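Local coordinates for protein amine oxidase (Emericella nidulans, PDB 3PGB) that probably oxidises primary amines to aldehydes with molecular oxygen, using a copper ion and a topaquinone cofactor built from its own chain, at residues A211-I224 / W237-E251. Residues are numbered along the deposited sequence; the frame is centred on the assembly and turned at random.
Sequences ALGLENDTLDIWGI and WDMFWNMADDEFDSE. With NAG (2-acetamido-2-deoxy-beta-D-glucopyranose), chain G.
A beta hairpin at one margin of a five-stranded antiparallel sheet brings strand 219-223, outermost within the chain, against strand 235-242, with Asp220 facing Trp241 and Trp222 facing Met239 as hydrogen-bonded pairs. Asp220 and Trp241 exchange backbone bonds in both directions, Trp241 N donating to Asp220 O at 2.7 Å and Asp220 N to Trp241 O.

On the face that carries these four residues, the indoles of Trp222 and Trp241 form an offset stack, planes 7° apart and five-membered rings 3.7 Å between centroids. Broad, flat indoles suit this place, since each covers a face of the other and still has an N-H at its rim. CG of Trp222 sits between its backbone N and carbonyl carbon (chi1 56°), which folds the ring back over Trp241, whose other face is met by Met239 SD. Trp241 NE1 donates a weak bond to Trp222 O. The Trp241 side chain is about 14 Å from the copper ion, too far to touch it.

On the other face, where helix 186-198 packs, Ile221 lies alongside Phe240: CG1 stands over the ring, 4.0 Å from its centroid, and Ile221 CD1 reaches Phe240 CE1 at 3.5 Å. Branching at CB suits Ile221 here, since CG1 covers the flat Phe240 ring while CG2 turns to Asp238 CB.

Glu251, its chain extended, returns to the stacked indoles. Its OE1 accepts from Trp222 NE1 at 3.0 Å on the anti side, and lies 2.7 Å from Asp220 OD1, a spacing suggesting that one of the two acids holds a proton.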
loop_
_atom_site.group_PDB
_atom_site.type_symbol
_atom_site.label_atom_id
_atom_site.label_comp_id
_atom_site.label_asym_id
_atom_site.label_seq_id
_atom_site.Cartn_x
_atom_site.Cartn_y
_atom_site.Cartn_z
ATOM N N ALA A 211 16.221 36.634 22.415
ATOM C CA ALA A 211 17.018 36.432 21.204
ATOM C C ALA A 211 17.714 37.751 20.869
ATOM O O ALA A 211 17.083 38.688 20.378
ATOM C CB ALA A 211 16.138 35.981 20.045
ATOM N N LEU A 212 19.010 37.824 21.165
ATOM C CA LEU A 212 19.809 39.027 20.901
ATOM C C LEU A 212 21.071 38.790 20.052
ATOM O O LEU A 212 21.680 39.746 19.573
ATOM C CB LEU A 212 20.197 39.676 22.229
ATOM C CG LEU A 212 19.043 39.888 23.210
ATOM C CD1 LEU A 212 19.568 40.389 24.550
ATOM C CD2 LEU A 212 18.009 40.843 22.628
ATOM N N GLY A 213 21.450 37.530 19.855
ATOM C CA GLY A 213 22.683 37.178 19.140
ATOM C C GLY A 213 23.861 36.912 20.065
ATOM O O GLY A 213 25.012 37.046 19.659
ATOM N N LEU A 214 23.568 36.527 21.304
ATOM C CA LEU A 214 24.582 36.263 22.327
ATOM C C LEU A 214 24.608 34.778 22.699
ATOM O O LEU A 214 23.746 34.004 22.273
ATOM C CB LEU A 214 24.282 37.104 23.573
ATOM C CG LEU A 214 24.616 38.608 23.581
ATOM C CD1 LEU A 214 24.839 39.194 22.188
ATOM C CD2 LEU A 214 23.507 39.384 24.307
ATOM N N GLU A 215 25.603 34.390 23.496
ATOM C CA GLU A 215 25.703 33.020 24.004
ATOM C C GLU A 215 24.530 32.678 24.924
ATOM O O GLU A 215 24.056 31.541 24.923
ATOM C CB GLU A 215 27.021 32.814 24.760
ATOM N N ASN A 216 24.052 33.656 25.694
ATOM C CA ASN A 216 22.929 33.420 26.612
ATOM C C ASN A 216 21.540 33.303 25.943
ATOM O O ASN A 216 20.541 33.103 26.642
ATOM C CB ASN A 216 22.911 34.477 27.737
ATOM C CG ASN A 216 22.330 35.815 27.300
ATOM O OD1 ASN A 216 22.144 36.070 26.105
ATOM N ND2 ASN A 216 22.041 36.682 28.283
ATOM N N ASP A 217 21.479 33.428 24.612
ATOM C CA ASP A 217 20.219 33.291 23.861
ATOM C C ASP A 217 19.492 31.992 24.198
ATOM O O ASP A 217 20.075 30.913 24.121
ATOM C CB ASP A 217 20.464 33.322 22.342
ATOM C CG ASP A 217 20.622 34.733 21.783
ATOM O OD1 ASP A 217 20.793 35.698 22.563
ATOM O OD2 ASP A 217 20.583 34.877 20.537
ATOM N N THR A 218 18.221 32.116 24.574
ATOM C CA THR A 218 17.338 30.973 24.796
ATOM C C THR A 218 16.216 30.893 23.746
ATOM O O THR A 218 15.455 29.925 23.724
ATOM C CB THR A 218 16.693 31.045 26.187
ATOM O OG1 THR A 218 16.029 32.307 26.336
ATOM C CG2 THR A 218 17.742 30.889 27.274
ATOM N N LEU A 219 16.117 31.912 22.889
ATOM C CA LEU A 219 15.101 31.962 21.839
ATOM C C LEU A 219 15.750 32.042 20.474
ATOM O O LEU A 219 16.893 32.468 20.347
ATOM C CB LEU A 219 14.196 33.187 22.008
ATOM C CG LEU A 219 13.414 33.327 23.311
ATOM C CD1 LEU A 219 12.589 34.605 23.277
ATOM C CD2 LEU A 219 12.530 32.118 23.550
ATOM N N ASP A 220 14.990 31.654 19.456
ATOM C CA ASP A 220 15.436 31.709 18.070
ATOM C C ASP A 220 14.380 32.407 17.219
ATOM O O ASP A 220 13.199 32.354 17.543
ATOM C CB ASP A 220 15.670 30.288 17.556
ATOM C CG ASP A 220 16.579 30.244 16.349
ATOM O OD1 ASP A 220 16.330 29.398 15.459
ATOM O OD2 ASP A 220 17.544 31.042 16.290
ATOM N N ILE A 221 14.809 33.054 16.137
ATOM C CA ILE A 221 13.903 33.753 15.223
ATOM C C ILE A 221 14.092 33.282 13.779
ATOM O O ILE A 221 15.199 33.345 13.232
ATOM C CB ILE A 221 14.142 35.273 15.243
ATOM C CG1 ILE A 221 13.968 35.836 16.657
ATOM C CG2 ILE A 221 13.189 35.974 14.272
ATOM C CD1 ILE A 221 14.359 37.291 16.775
ATOM N N TRP A 222 13.008 32.813 13.169
ATOM C CA TRP A 222 12.991 32.486 11.746
ATOM C C TRP A 222 11.555 32.333 11.264
ATOM O O TRP A 222 10.629 32.293 12.079
ATOM C CB TRP A 222 13.809 31.227 11.439
ATOM C CG TRP A 222 13.412 29.997 12.193
ATOM C CD1 TRP A 222 13.706 29.704 13.486
ATOM C CD2 TRP A 222 12.699 28.865 11.677
ATOM N NE1 TRP A 222 13.208 28.471 13.819
ATOM C CE2 TRP A 222 12.582 27.934 12.727
ATOM C CE3 TRP A 222 12.145 28.553 10.433
ATOM C CZ2 TRP A 222 11.925 26.714 12.577
ATOM C CZ3 TRP A 222 11.488 27.336 10.281
ATOM C CH2 TRP A 222 11.383 26.433 11.350
ATOM N N GLY A 223 11.370 32.250 9.949
ATOM C CA GLY A 223 10.033 32.303 9.373
ATOM C C GLY A 223 9.804 31.547 8.078
ATOM O O GLY A 223 9.858 30.318 8.045
ATOM N N ILE A 224 9.557 32.295 7.007
ATOM C CA ILE A 224 8.903 31.745 5.824
ATOM C C ILE A 224 9.842 31.368 4.683
ATOM O O ILE A 224 10.925 31.935 4.532
ATOM C CB ILE A 224 7.804 32.704 5.291
ATOM C CG1 ILE A 224 8.409 33.997 4.728
ATOM C CG2 ILE A 224 6.819 33.007 6.394
ATOM C CD1 ILE A 224 7.393 34.959 4.141
ATOM N N TRP A 237 7.920 37.273 7.092
ATOM C CA TRP A 237 7.137 37.057 8.305
ATOM C C TRP A 237 7.951 36.103 9.170
ATOM O O TRP A 237 8.259 34.991 8.738
ATOM C CB TRP A 237 5.790 36.412 7.980
ATOM C CG TRP A 237 4.637 37.364 7.817
ATOM C CD1 TRP A 237 3.999 37.691 6.656
ATOM C CD2 TRP A 237 3.961 38.079 8.859
ATOM N NE1 TRP A 237 2.980 38.567 6.907
ATOM C CE2 TRP A 237 2.932 38.825 8.250
ATOM C CE3 TRP A 237 4.133 38.169 10.246
ATOM C CZ2 TRP A 237 2.076 39.652 8.979
ATOM C CZ3 TRP A 237 3.282 38.995 10.971
ATOM C CH2 TRP A 237 2.266 39.723 10.335
ATOM N N ASP A 238 8.308 36.528 10.377
ATOM C CA ASP A 238 9.126 35.708 11.266
ATOM C C ASP A 238 8.446 35.481 12.606
ATOM O O ASP A 238 7.548 36.225 12.998
ATOM C CB ASP A 238 10.490 36.356 11.487
ATOM C CG ASP A 238 11.287 36.480 10.208
ATOM O OD1 ASP A 238 11.747 35.444 9.692
ATOM O OD2 ASP A 238 11.457 37.614 9.721
ATOM N N MET A 239 8.909 34.453 13.306
ATOM C CA MET A 239 8.323 34.027 14.570
ATOM C C MET A 239 9.435 33.718 15.564
ATOM O O MET A 239 10.528 33.314 15.169
ATOM C CB MET A 239 7.487 32.776 14.328
ATOM C CG MET A 239 6.559 32.380 15.451
ATOM S SD MET A 239 5.950 30.704 15.163
ATOM C CE MET A 239 4.525 30.680 16.219
ATOM N N PHE A 240 9.159 33.907 16.848
ATOM C CA PHE A 240 10.066 33.437 17.885
ATOM C C PHE A 240 9.835 31.939 18.127
ATOM O O PHE A 240 8.698 31.476 18.114
ATOM C CB PHE A 240 9.878 34.233 19.179
ATOM C CG PHE A 240 10.441 35.628 19.116
ATOM C CD1 PHE A 240 11.690 35.910 19.655
ATOM C CD2 PHE A 240 9.726 36.656 18.510
ATOM C CE1 PHE A 240 12.216 37.190 19.600
ATOM C CE2 PHE A 240 10.247 37.939 18.445
ATOM C CZ PHE A 240 11.491 38.209 18.997
ATOM N N TRP A 241 10.921 31.188 18.314
ATOM C CA TRP A 241 10.850 29.785 18.728
ATOM C C TRP A 241 11.656 29.585 20.002
ATOM O O TRP A 241 12.623 30.306 20.240
ATOM C CB TRP A 241 11.423 28.861 17.655
ATOM C CG TRP A 241 10.823 29.008 16.304
ATOM C CD1 TRP A 241 11.007 30.041 15.434
ATOM C CD2 TRP A 241 9.966 28.073 15.646
ATOM N NE1 TRP A 241 10.304 29.813 14.274
ATOM C CE2 TRP A 241 9.659 28.609 14.378
ATOM C CE3 TRP A 241 9.424 26.834 16.005
ATOM C CZ2 TRP A 241 8.834 27.946 13.470
ATOM C CZ3 TRP A 241 8.603 26.178 15.104
ATOM C CH2 TRP A 241 8.314 26.736 13.854
ATOM N N ASN A 242 11.264 28.603 20.808
ATOM C CA ASN A 242 12.101 28.141 21.923
ATOM C C ASN A 242 13.202 27.217 21.415
ATOM O O ASN A 242 13.006 26.471 20.463
ATOM C CB ASN A 242 11.271 27.413 22.998
ATOM C CG ASN A 242 11.208 28.174 24.319
ATOM O OD1 ASN A 242 12.112 28.948 24.649
ATOM N ND2 ASN A 242 10.144 27.939 25.087
ATOM N N MET A 243 14.359 27.273 22.059
ATOM C CA MET A 243 15.484 26.432 21.684
ATOM C C MET A 243 15.373 25.067 22.355
ATOM O O MET A 243 14.856 24.950 23.472
ATOM C CB MET A 243 16.814 27.114 22.037
ATOM C CG MET A 243 17.209 28.211 21.048
ATOM S SD MET A 243 18.842 28.929 21.313
ATOM C CE MET A 243 19.912 27.546 20.885
ATOM N N ALA A 244 15.850 24.042 21.657
ATOM C CA ALA A 244 15.872 22.681 22.187
ATOM C C ALA A 244 17.039 22.538 23.138
ATOM O O ALA A 244 17.997 23.309 23.073
ATOM C CB ALA A 244 15.996 21.665 21.057
ATOM N N ASP A 245 16.958 21.542 24.017
ATOM C CA ASP A 245 18.061 21.223 24.923
ATOM C C ASP A 245 19.267 20.750 24.112
ATOM O O ASP A 245 19.130 20.348 22.951
ATOM C CB ASP A 245 17.647 20.141 25.929
ATOM C CG ASP A 245 16.462 20.562 26.805
ATOM O OD1 ASP A 245 16.285 21.777 27.047
ATOM O OD2 ASP A 245 15.710 19.663 27.255
ATOM N N ASP A 246 20.445 20.805 24.722
ATOM C CA ASP A 246 21.685 20.429 24.038
ATOM C C ASP A 246 21.624 18.983 23.550
ATOM O O ASP A 246 21.257 18.083 24.303
ATOM C CB ASP A 246 22.888 20.604 24.975
ATOM C CG ASP A 246 23.097 22.055 25.409
ATOM O OD1 ASP A 246 22.700 22.976 24.656
ATOM O OD2 ASP A 246 23.667 22.266 26.508
ATOM N N GLU A 247 21.980 18.769 22.287
ATOM C CA GLU A 247 21.984 17.428 21.683
ATOM C C GLU A 247 20.577 16.823 21.495
ATOM O O GLU A 247 20.399 15.600 21.537
ATOM C CB GLU A 247 22.936 16.462 22.441
ATOM C CG GLU A 247 24.432 16.789 22.240
ATOM C CD GLU A 247 25.351 15.579 22.425
ATOM O OE1 GLU A 247 25.827 15.017 21.400
ATOM O OE2 GLU A 247 25.596 15.189 23.593
ATOM N N PHE A 248 19.590 17.691 21.278
ATOM C CA PHE A 248 18.269 17.287 20.779
ATOM C C PHE A 248 17.868 18.187 19.602
ATOM O O PHE A 248 18.239 19.356 19.563
ATOM C CB PHE A 248 17.229 17.343 21.897
ATOM C CG PHE A 248 17.404 16.270 22.941
ATOM C CD1 PHE A 248 17.085 14.944 22.652
ATOM C CD2 PHE A 248 17.893 16.580 24.212
ATOM C CE1 PHE A 248 17.242 13.946 23.606
ATOM C CE2 PHE A 248 18.057 15.586 25.177
ATOM C CZ PHE A 248 17.729 14.265 24.871
ATOM N N ASP A 249 17.128 17.641 18.641
ATOM C CA ASP A 249 16.775 18.386 17.425
ATOM C C ASP A 249 15.271 18.695 17.370
ATOM O O ASP A 249 14.606 18.464 16.354
ATOM C CB ASP A 249 17.219 17.597 16.182
ATOM C CG ASP A 249 17.380 18.476 14.950
ATOM O OD1 ASP A 249 17.889 19.607 15.074
ATOM O OD2 ASP A 249 17.005 18.026 13.853
ATOM N N SER A 250 14.750 19.255 18.457
ATOM C CA SER A 250 13.307 19.362 18.647
ATOM C C SER A 250 12.727 20.782 18.498
ATOM O O SER A 250 11.579 21.013 18.877
ATOM C CB SER A 250 12.958 18.805 20.029
ATOM O OG SER A 250 13.556 19.586 21.050
ATOM N N GLU A 251 13.487 21.717 17.930
ATOM C CA GLU A 251 13.054 23.117 17.888
ATOM C C GLU A 251 11.771 23.330 17.091
ATOM O O GLU A 251 10.932 24.149 17.476
ATOM C CB GLU A 251 14.149 24.026 17.332
ATOM C CG GLU A 251 13.756 25.514 17.352
ATOM C CD GLU A 251 14.906 26.444 17.021
ATOM O OE1 GLU A 251 14.674 27.403 16.255
ATOM O OE2 GLU A 251 16.035 26.218 17.513
HETATM C C1 NAG G . 21.476 38.001 28.082
HETATM C C2 NAG G . 20.203 38.003 28.926
HETATM C C3 NAG G . 19.489 39.351 28.805
HETATM C C4 NAG G . 20.445 40.521 29.067
HETATM C C5 NAG G . 21.769 40.341 28.306
HETATM C C6 NAG G . 22.795 41.428 28.653
HETATM C C7 NAG G . 18.664 36.111 29.359
HETATM C C8 NAG G . 17.805 35.045 28.739
HETATM N N2 NAG G . 19.326 36.916 28.512
HETATM O O3 NAG G . 18.398 39.395 29.704
HETATM O O4 NAG G . 19.829 41.743 28.699
HETATM O O5 NAG G . 22.321 39.048 28.532
HETATM O O6 NAG G . 23.115 41.427 30.033
HETATM O O7 NAG G . 18.714 36.194 30.586
HETATM O O HOH W 1 13.356 30.741 26.436
HETATM O O HOH W 2 14.794 27.912 25.427
HETATM O O HOH W 3 10.894 34.856 7.197
#